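Local coordinates for putative flavoprotein (Bacteroides eggerthii, PDB 4ICI) that binds flavin mononucleotide in a flavodoxin-like fold and probably serves as an electron-transfer or redox flavoprotein, at residues S14-A19 and T87-I93; K81-G86 and G112-K118. One frame throughout, in Å; residues are numbered along the deposited sequence.

Interaction 1 of 2, residues S14-A19 and T87-I93; sequences SKILVA and TYDVVFI
Leu-17 lays its CB over one face of the Tyr-88 ring, 3.7 Å from the ring centroid in a CH-pi contact, and its CD1 reaches on to the CZ end of the ring. The branch of Leu-17 runs on along the ring because chi1 (-176°) sets CG opposite the backbone N. Lys-15 runs extended past the same ring, and its NZ sits off-centre to the pi cloud, 4.6 Å from the Tyr-88 centroid, in a cation-pi contact. Lys-15 NZ also donates to Thr-87 OG1, 2.8 Å away; that hydroxyl in turn bonds to the carbonyl of Asn-84. At the backbone of Lys-15 the grip is double: its N gives a nearly straight bond to OD2 of Asp-89, 2.8 Å long and using the anti lone pair, while its O accepts from the N of both Asp-89 and Val-90. From here the chains pair as parallel strands, 16-19 beside 90-93, with Leu-17 N bonded to Val-90 O at 2.9 Å and Leu-17 O to Phe-92 N at 2.8 Å. These are neighbouring inner strands, 90-96 being the middle one, of the five-stranded parallel sheet of a flavodoxin-like fold, in order 2-1-3-4-5. On the face of Ile-16, Val-18, Val-90 and Phe-92, CG2 of Ile-16 meets the edge of the Phe-92 ring, 3.6 Å from CE1; beta-branched and aromatic residues suit this buried layer. Leu-17 and Val-91 occupy the other face. Further out, the Tyr-88 hydroxyl bonds to Asp-41 on strand 41-44 and to Asn-84, which hold the ring's far end. Were Tyr-88 replaced by an alanine, Asp-41 would probably lose its hydroxyl partner and Leu-17 CB its aromatic cover. Ser-14 OG bonds to the carbonyl of Lys-171.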
ATOM      1  N   SER A  14       7.847 -15.468  -9.841  1.00 37.23           N
ATOM      2  CA  SER A  14       6.572 -15.251  -9.175  1.00 31.42           C
ATOM      3  C   SER A  14       5.517 -14.578 -10.072  1.00 26.90           C
ATOM      4  O   SER A  14       5.858 -13.820 -10.996  1.00 27.78           O
ATOM      5  CB  SER A  14       6.815 -14.373  -7.951  1.00 31.52           C
ATOM      6  OG  SER A  14       7.683 -15.017  -7.044  1.00 34.05           O
ATOM      7  N   LYS A  15       4.240 -14.848  -9.799  1.00 20.44           N
ATOM      8  CA  LYS A  15       3.176 -13.965 -10.301  1.00 18.63           C
ATOM      9  C   LYS A  15       3.015 -12.827  -9.278  1.00 15.54           C
ATOM     10  O   LYS A  15       2.778 -13.084  -8.090  1.00 15.97           O
ATOM     11  CB  LYS A  15       1.854 -14.678 -10.484  1.00 20.97           C
ATOM     12  CG  LYS A  15       0.899 -13.894 -11.385  1.00 24.76           C
ATOM     13  CD  LYS A  15      -0.470 -14.521 -11.518  1.00 26.83           C
ATOM     14  CE  LYS A  15      -1.361 -13.690 -12.438  1.00 32.08           C
ATOM     15  NZ  LYS A  15      -2.757 -14.242 -12.505  1.00 34.57           N
ATOM     16  N   ILE A  16       3.175 -11.595  -9.751  1.00 14.24           N
ATOM     17  CA  ILE A  16       3.298 -10.415  -8.895  1.00 13.43           C
ATOM     18  C   ILE A  16       2.111  -9.469  -9.112  1.00 12.47           C
ATOM     19  O   ILE A  16       1.759  -9.145 -10.250  1.00 14.51           O
ATOM     20  CB  ILE A  16       4.614  -9.634  -9.171  1.00 13.51           C
ATOM     21  CG1 ILE A  16       5.815 -10.556  -8.956  1.00 16.59           C
ATOM     22  CG2 ILE A  16       4.680  -8.343  -8.322  1.00 14.04           C
ATOM     23  CD1 ILE A  16       7.150  -9.868  -9.218  1.00 17.78           C
ATOM     24  N   LEU A  17       1.495  -9.068  -8.002  1.00 11.87           N
ATOM     25  CA  LEU A  17       0.521  -7.997  -7.966  1.00 11.77           C
ATOM     26  C   LEU A  17       1.072  -6.801  -7.229  1.00 10.38           C
ATOM     27  O   LEU A  17       1.718  -6.952  -6.175  1.00 11.18           O
ATOM     28  CB  LEU A  17      -0.736  -8.461  -7.240  1.00 12.47           C
ATOM     29  CG  LEU A  17      -1.916  -7.492  -7.187  1.00 12.38           C
ATOM     30  CD1 LEU A  17      -2.454  -7.208  -8.605  1.00 14.31           C
ATOM     31  CD2 LEU A  17      -2.993  -8.017  -6.249  1.00 14.04           C
ATOM     32  N   VAL A  18       0.839  -5.626  -7.817  1.00 10.40           N
ATOM     33  CA  VAL A  18       1.125  -4.340  -7.194  1.00 10.04           C
ATOM     34  C   VAL A  18      -0.228  -3.704  -6.874  1.00  9.52           C
ATOM     35  O   VAL A  18      -0.873  -3.138  -7.758  1.00 11.50           O
ATOM     36  CB  VAL A  18       2.047  -3.448  -8.068  1.00 10.94           C
ATOM     37  CG1 VAL A  18       2.331  -2.116  -7.400  1.00 12.14           C
ATOM     38  CG2 VAL A  18       3.342  -4.181  -8.476  1.00 11.78           C
ATOM     39  N   ALA A  19      -0.648  -3.845  -5.628  1.00 10.00           N
ATOM     40  CA  ALA A  19      -1.874  -3.219  -5.137  1.00  9.42           C
ATOM     41  C   ALA A  19      -1.507  -1.879  -4.527  1.00  9.54           C
ATOM     42  O   ALA A  19      -0.474  -1.760  -3.865  1.00 11.79           O
ATOM     43  CB  ALA A  19      -2.573  -4.140  -4.094  1.00 10.61           C
ATOM     44  N   THR A  87      -4.222 -16.201  -7.336  1.00 19.33           N
ATOM     45  CA  THR A  87      -3.195 -16.590  -8.313  1.00 19.83           C
ATOM     46  C   THR A  87      -1.797 -15.995  -8.035  1.00 19.58           C
ATOM     47  O   THR A  87      -0.790 -16.451  -8.603  1.00 20.88           O
ATOM     48  CB  THR A  87      -3.605 -16.202  -9.743  1.00 20.87           C
ATOM     49  OG1 THR A  87      -3.591 -14.780  -9.933  1.00 22.12           O
ATOM     50  CG2 THR A  87      -4.983 -16.770 -10.080  1.00 22.91           C
ATOM     51  N   TYR A  88      -1.723 -14.980  -7.172  1.00 16.05           N
ATOM     52  CA  TYR A  88      -0.466 -14.249  -7.000  1.00 14.18           C
ATOM     53  C   TYR A  88       0.398 -14.859  -5.915  1.00 15.23           C
ATOM     54  O   TYR A  88      -0.094 -15.283  -4.882  1.00 18.06           O
ATOM     55  CB  TYR A  88      -0.714 -12.761  -6.723  1.00 14.51           C
ATOM     56  CG  TYR A  88      -1.401 -12.071  -7.877  1.00 14.35           C
ATOM     57  CD1 TYR A  88      -0.684 -11.643  -8.984  1.00 15.06           C
ATOM     58  CD2 TYR A  88      -2.782 -11.867  -7.872  1.00 15.23           C
ATOM     59  CE1 TYR A  88      -1.327 -11.032 -10.075  1.00 13.93           C
ATOM     60  CE2 TYR A  88      -3.421 -11.272  -8.946  1.00 15.88           C
ATOM     61  CZ  TYR A  88      -2.698 -10.854 -10.050  1.00 16.30           C
ATOM     62  OH  TYR A  88      -3.347 -10.247 -11.120  1.00 17.94           O
ATOM     63  N   ASP A  89       1.704 -14.853  -6.170  1.00 14.59           N
ATOM     64  CA  ASP A  89       2.703 -15.296  -5.206  1.00 15.48           C
ATOM     65  C   ASP A  89       3.219 -14.153  -4.338  1.00 14.99           C
ATOM     66  O   ASP A  89       3.588 -14.364  -3.189  1.00 14.95           O
ATOM     67  CB  ASP A  89       3.902 -15.911  -5.926  1.00 16.95           C
ATOM     68  CG  ASP A  89       3.528 -17.077  -6.798  1.00 20.84           C
ATOM     69  OD1 ASP A  89       3.041 -18.063  -6.222  1.00 24.82           O
ATOM     70  OD2 ASP A  89       3.679 -16.989  -8.052  1.00 23.39           O
ATOM     71  N   VAL A  90       3.301 -12.955  -4.912  1.00 12.96           N
ATOM     72  CA  VAL A  90       3.859 -11.778  -4.243  1.00 13.07           C
ATOM     73  C   VAL A  90       2.841 -10.654  -4.428  1.00 11.49           C
ATOM     74  O   VAL A  90       2.344 -10.429  -5.554  1.00 12.42           O
ATOM     75  CB  VAL A  90       5.176 -11.367  -4.893  1.00 13.95           C
ATOM     76  CG1 VAL A  90       5.729 -10.093  -4.293  1.00 14.11           C
ATOM     77  CG2 VAL A  90       6.208 -12.532  -4.845  1.00 15.93           C
ATOM     78  N   VAL A  91       2.539  -9.951  -3.342  1.00  9.80           N
ATOM     79  CA  VAL A  91       1.640  -8.803  -3.388  1.00  9.52           C
ATOM     80  C   VAL A  91       2.354  -7.619  -2.737  1.00  7.84           C
ATOM     81  O   VAL A  91       2.685  -7.620  -1.528  1.00 10.83           O
ATOM     82  CB  VAL A  91       0.301  -9.091  -2.692  1.00 10.86           C
ATOM     83  CG1 VAL A  91      -0.603  -7.829  -2.687  1.00 12.15           C
ATOM     84  CG2 VAL A  91      -0.427 -10.268  -3.342  1.00 12.87           C
ATOM     85  N   PHE A  92       2.693  -6.607  -3.552  1.00  8.61           N
ATOM     86  CA  PHE A  92       3.158  -5.330  -3.042  1.00  8.65           C
ATOM     87  C   PHE A  92       1.918  -4.527  -2.673  1.00  8.70           C
ATOM     88  O   PHE A  92       0.903  -4.622  -3.382  1.00 10.35           O
ATOM     89  CB  PHE A  92       3.976  -4.580  -4.105  1.00  9.14           C
ATOM     90  CG  PHE A  92       5.292  -5.216  -4.436  1.00  9.12           C
ATOM     91  CD1 PHE A  92       5.406  -6.185  -5.438  1.00 11.94           C
ATOM     92  CD2 PHE A  92       6.418  -4.839  -3.737  1.00 10.47           C
ATOM     93  CE1 PHE A  92       6.623  -6.759  -5.736  1.00 12.60           C
ATOM     94  CE2 PHE A  92       7.653  -5.431  -4.017  1.00 11.30           C
ATOM     95  CZ  PHE A  92       7.743  -6.376  -5.034  1.00 11.81           C
ATOM     96  N   ILE A  93       1.992  -3.793  -1.564  1.00  8.26           N
ATOM     97  CA  ILE A  93       0.885  -2.980  -1.089  1.00  9.16           C
ATOM     98  C   ILE A  93       1.379  -1.557  -0.871  1.00  8.57           C
ATOM     99  O   ILE A  93       2.192  -1.302   0.026  1.00  8.83           O
ATOM    100  CB  ILE A  93       0.295  -3.496   0.225  1.00  9.26           C
ATOM    101  CG1 ILE A  93      -0.141  -4.949   0.091  1.00 10.72           C
ATOM    102  CG2 ILE A  93      -0.866  -2.615   0.651  1.00 10.94           C
ATOM    103  CD1 ILE A  93      -0.685  -5.592   1.394  1.00 11.85           C
TER

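Interaction 2 of 2, residues K81-G86 and G112-K118; sequences KKENIG and GHSLKGK
The ammonium of Lys-118 is shared among three carbonyls: its strongest bond goes to Tyr-88 O, just past segment 81-86, while NZ also donates to Ile-85 O at 3.1 Å and, weakly, to Gly-86 O at 3.3 Å. A lysine suits this place because its long chain crosses to the short 3-10 turn and its ammonium can donate to several carbonyls at once; the bend at chi4 (-61°) turns NZ onto them. Across the other end of the contact, His-113 accepts at NE2 from the backbone N of Lys-82, 2.9 Å away and almost exactly in the ring plane. Because NE2 accepts here and ND1 bonds to the carbonyl of Phe-109, the ring is tied at both nitrogens and its rotation fixed, with the proton probably on ND1. Lys-81 slides past this ring in the opposite direction, its CB 3.5 Å from His-113 NE2. The extended chain of Lys-81 brings its NZ to Gly-112 O, 2.9 Å off, in the carbonyl plane and on a lone pair. Between the polar ends sits Ile-85, crossing the imidazole at about a right angle: CB lies at the ring edge, 4.0 Å from CD2 of His-113, and CD1 packs on CD2 of Leu-115. Here two connections of the alternating alpha/beta flavodoxin-like fold meet, the loop entering strand 90-96 and the one joining helix 104-112 to strand 119-125.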
ATOM      1  N   LYS A  81     -13.212  -5.813  -5.155  1.00 17.78           N
ATOM      2  CA  LYS A  81     -12.061  -6.658  -4.805  1.00 18.12           C
ATOM      3  C   LYS A  81     -11.325  -7.133  -6.044  1.00 17.28           C
ATOM      4  O   LYS A  81     -11.849  -7.144  -7.172  1.00 18.40           O
ATOM      5  CB  LYS A  81     -12.487  -7.890  -3.987  1.00 18.31           C
ATOM      6  CG  LYS A  81     -13.043  -7.543  -2.614  1.00 24.28           C
ATOM      7  CD  LYS A  81     -13.313  -8.771  -1.772  1.00 28.79           C
ATOM      8  CE  LYS A  81     -13.775  -8.423  -0.365  1.00 29.26           C
ATOM      9  NZ  LYS A  81     -13.867  -9.671   0.444  1.00 29.26           N
ATOM     10  N   LYS A  82     -10.082  -7.539  -5.814  1.00 16.86           N
ATOM     11  CA  LYS A  82      -9.296  -8.209  -6.837  1.00 16.63           C
ATOM     12  C   LYS A  82      -9.692  -9.685  -6.898  1.00 18.48           C
ATOM     13  O   LYS A  82      -9.319 -10.493  -6.037  1.00 18.30           O
ATOM     14  CB  LYS A  82      -7.796  -8.043  -6.535  1.00 16.86           C
ATOM     15  CG  LYS A  82      -6.878  -8.544  -7.650  1.00 19.06           C
ATOM     16  CD  LYS A  82      -6.967  -7.680  -8.884  1.00 20.07           C
ATOM     17  CE  LYS A  82      -5.871  -7.936  -9.886  1.00 25.24           C
ATOM     18  NZ  LYS A  82      -6.379  -8.668 -11.058  1.00 26.42           N
ATOM     19  N   GLU A  83     -10.448 -10.043  -7.924  1.00 22.30           N
ATOM     20  CA  GLU A  83     -11.100 -11.361  -7.928  1.00 24.53           C
ATOM     21  C   GLU A  83     -10.139 -12.558  -8.042  1.00 24.03           C
ATOM     22  O   GLU A  83     -10.392 -13.630  -7.482  1.00 25.23           O
ATOM     23  CB  GLU A  83     -12.137 -11.414  -9.048  1.00 27.11           C
ATOM     24  CG  GLU A  83     -13.256 -10.378  -8.873  1.00 33.82           C
ATOM     25  N   ASN A  84      -9.042 -12.370  -8.764  1.00 22.51           N
ATOM     26  CA  ASN A  84      -8.040 -13.440  -8.956  1.00 22.20           C
ATOM     27  C   ASN A  84      -6.865 -13.362  -7.982  1.00 20.96           C
ATOM     28  O   ASN A  84      -5.781 -13.853  -8.285  1.00 20.75           O
ATOM     29  CB  ASN A  84      -7.479 -13.391 -10.387  1.00 21.70           C
ATOM     30  CG  ASN A  84      -6.635 -12.143 -10.649  1.00 23.44           C
ATOM     31  OD1 ASN A  84      -6.755 -11.117  -9.925  1.00 24.19           O
ATOM     32  ND2 ASN A  84      -5.756 -12.222 -11.661  1.00 23.55           N
ATOM     33  N   ILE A  85      -7.072 -12.728  -6.829  1.00 19.00           N
ATOM     34  CA  ILE A  85      -6.002 -12.560  -5.839  1.00 18.01           C
ATOM     35  C   ILE A  85      -5.292 -13.883  -5.514  1.00 19.06           C
ATOM     36  O   ILE A  85      -4.079 -13.892  -5.257  1.00 18.22           O
ATOM     37  CB  ILE A  85      -6.546 -11.861  -4.536  1.00 18.90           C
ATOM     38  CG1 ILE A  85      -5.412 -11.505  -3.557  1.00 22.68           C
ATOM     39  CG2 ILE A  85      -7.627 -12.720  -3.858  1.00 22.07           C
ATOM     40  CD1 ILE A  85      -4.557 -10.389  -4.018  1.00 20.53           C
ATOM     41  N   GLY A  86      -6.030 -14.996  -5.547  1.00 19.67           N
ATOM     42  CA  GLY A  86      -5.466 -16.309  -5.248  1.00 20.85           C
ATOM     43  C   GLY A  86      -4.291 -16.727  -6.115  1.00 19.77           C
ATOM     44  O   GLY A  86      -3.441 -17.497  -5.666  1.00 21.78           O
ATOM     45  N   GLY A 112      -9.889  -8.078   3.469  1.00 12.23           N
ATOM     46  CA  GLY A 112     -10.839  -8.555   2.485  1.00 14.10           C
ATOM     47  C   GLY A 112     -10.275  -9.482   1.421  1.00 14.79           C
ATOM     48  O   GLY A 112     -11.022  -9.976   0.574  1.00 17.94           O
ATOM     49  N   HIS A 113      -8.952  -9.673   1.418  1.00 13.84           N
ATOM     50  CA  HIS A 113      -8.277 -10.528   0.448  1.00 15.26           C
ATOM     51  C   HIS A 113      -7.441 -11.562   1.213  1.00 16.88           C
ATOM     52  O   HIS A 113      -6.735 -11.189   2.132  1.00 21.12           O
ATOM     53  CB  HIS A 113      -7.386  -9.682  -0.462  1.00 16.35           C
ATOM     54  CG  HIS A 113      -8.140  -8.754  -1.374  1.00 13.17           C
ATOM     55  ND1 HIS A 113      -8.685  -7.562  -0.952  1.00 14.24           N
ATOM     56  CD2 HIS A 113      -8.422  -8.841  -2.697  1.00 17.46           C
ATOM     57  CE1 HIS A 113      -9.273  -6.961  -1.971  1.00 14.60           C
ATOM     58  NE2 HIS A 113      -9.130  -7.718  -3.045  1.00 16.87           N
ATOM     59  N   SER A 114      -7.495 -12.831   0.834  1.00 19.16           N
ATOM     60  CA  SER A 114      -6.642 -13.828   1.464  1.00 19.43           C
ATOM     61  C   SER A 114      -5.214 -13.663   0.958  1.00 17.49           C
ATOM     62  O   SER A 114      -4.958 -13.797  -0.239  1.00 20.04           O
ATOM     63  CB  SER A 114      -7.116 -15.246   1.199  1.00 22.99           C
ATOM     64  OG  SER A 114      -6.232 -16.151   1.868  1.00 29.41           O
ATOM     65  N   LEU A 115      -4.321 -13.321   1.871  1.00 16.06           N
ATOM     66  CA  LEU A 115      -2.918 -13.134   1.556  1.00 15.54           C
ATOM     67  C   LEU A 115      -2.049 -14.204   2.229  1.00 16.44           C
ATOM     68  O   LEU A 115      -0.817 -14.161   2.139  1.00 15.32           O
ATOM     69  CB  LEU A 115      -2.477 -11.729   1.984  1.00 15.57           C
ATOM     70  CG  LEU A 115      -3.236 -10.588   1.286  1.00 13.56           C
ATOM     71  CD1 LEU A 115      -2.774  -9.262   1.879  1.00 16.68           C
ATOM     72  CD2 LEU A 115      -3.037 -10.599  -0.236  1.00 16.79           C
ATOM     73  N   LYS A 116      -2.697 -15.171   2.869  1.00 18.31           N
ATOM     74  CA  LYS A 116      -2.010 -16.350   3.419  1.00 21.52           C
ATOM     75  C   LYS A 116      -1.165 -17.057   2.370  1.00 18.34           C
ATOM     76  O   LYS A 116      -1.608 -17.265   1.242  1.00 22.06           O
ATOM     77  CB  LYS A 116      -3.046 -17.321   4.004  1.00 25.27           C
ATOM     78  CG  LYS A 116      -2.477 -18.625   4.564  1.00 28.41           C
ATOM     79  CD  LYS A 116      -3.539 -19.441   5.324  1.00 37.94           C
ATOM     80  CE  LYS A 116      -4.502 -20.117   4.379  1.00 44.49           C
ATOM     81  NZ  LYS A 116      -5.275 -21.193   5.066  1.00 48.88           N
ATOM     82  N   GLY A 117       0.084 -17.355   2.732  1.00 19.65           N
ATOM     83  CA  GLY A 117       0.996 -18.048   1.852  1.00 20.77           C
ATOM     84  C   GLY A 117       1.787 -17.173   0.909  1.00 19.01           C
ATOM     85  O   GLY A 117       2.768 -17.628   0.353  1.00 23.61           O
ATOM     86  N   LYS A 118       1.391 -15.920   0.752  1.00 15.91           N
ATOM     87  CA  LYS A 118       2.035 -15.014  -0.165  1.00 16.05           C
ATOM     88  C   LYS A 118       3.138 -14.202   0.510  1.00 13.46           C
ATOM     89  O   LYS A 118       3.176 -14.037   1.734  1.00 18.00           O
ATOM     90  CB  LYS A 118       0.999 -14.056  -0.755  1.00 15.08           C
ATOM     91  CG  LYS A 118      -0.212 -14.749  -1.360  1.00 15.64           C
ATOM     92  CD  LYS A 118      -1.106 -13.776  -2.074  1.00 16.59           C
ATOM     93  CE  LYS A 118      -2.445 -14.387  -2.396  1.00 19.44           C
ATOM     94  NZ  LYS A 118      -2.302 -15.553  -3.289  1.00 21.65           N
TER

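Interactions 1 and 2 have centres 9 Å apart and interlock along the chain: their segments alternate in sequence (14-19, 81-86, 87-93, 112-118), and 81-86 continues directly into 87-93. Close approaches join them: Tyr-88 O lies 2.7 Å from Lys-118 NZ, a probable hydrogen bond, and Leu-17 CD2 packs 3.6 Å from Ile-85 CD1, so apolar packing continues from strand 16-19 to the loop at Ile-85. Asp-89 O also rests 3.6 Å from Lys-118 CB. Both interactions lie on the same side of the chain's centre. The side chain of Val-18 is about 12 Å from the bound flavin mononucleotide, consistent with a place for interaction 1 in the sheet framework rather than in the flavin pocket.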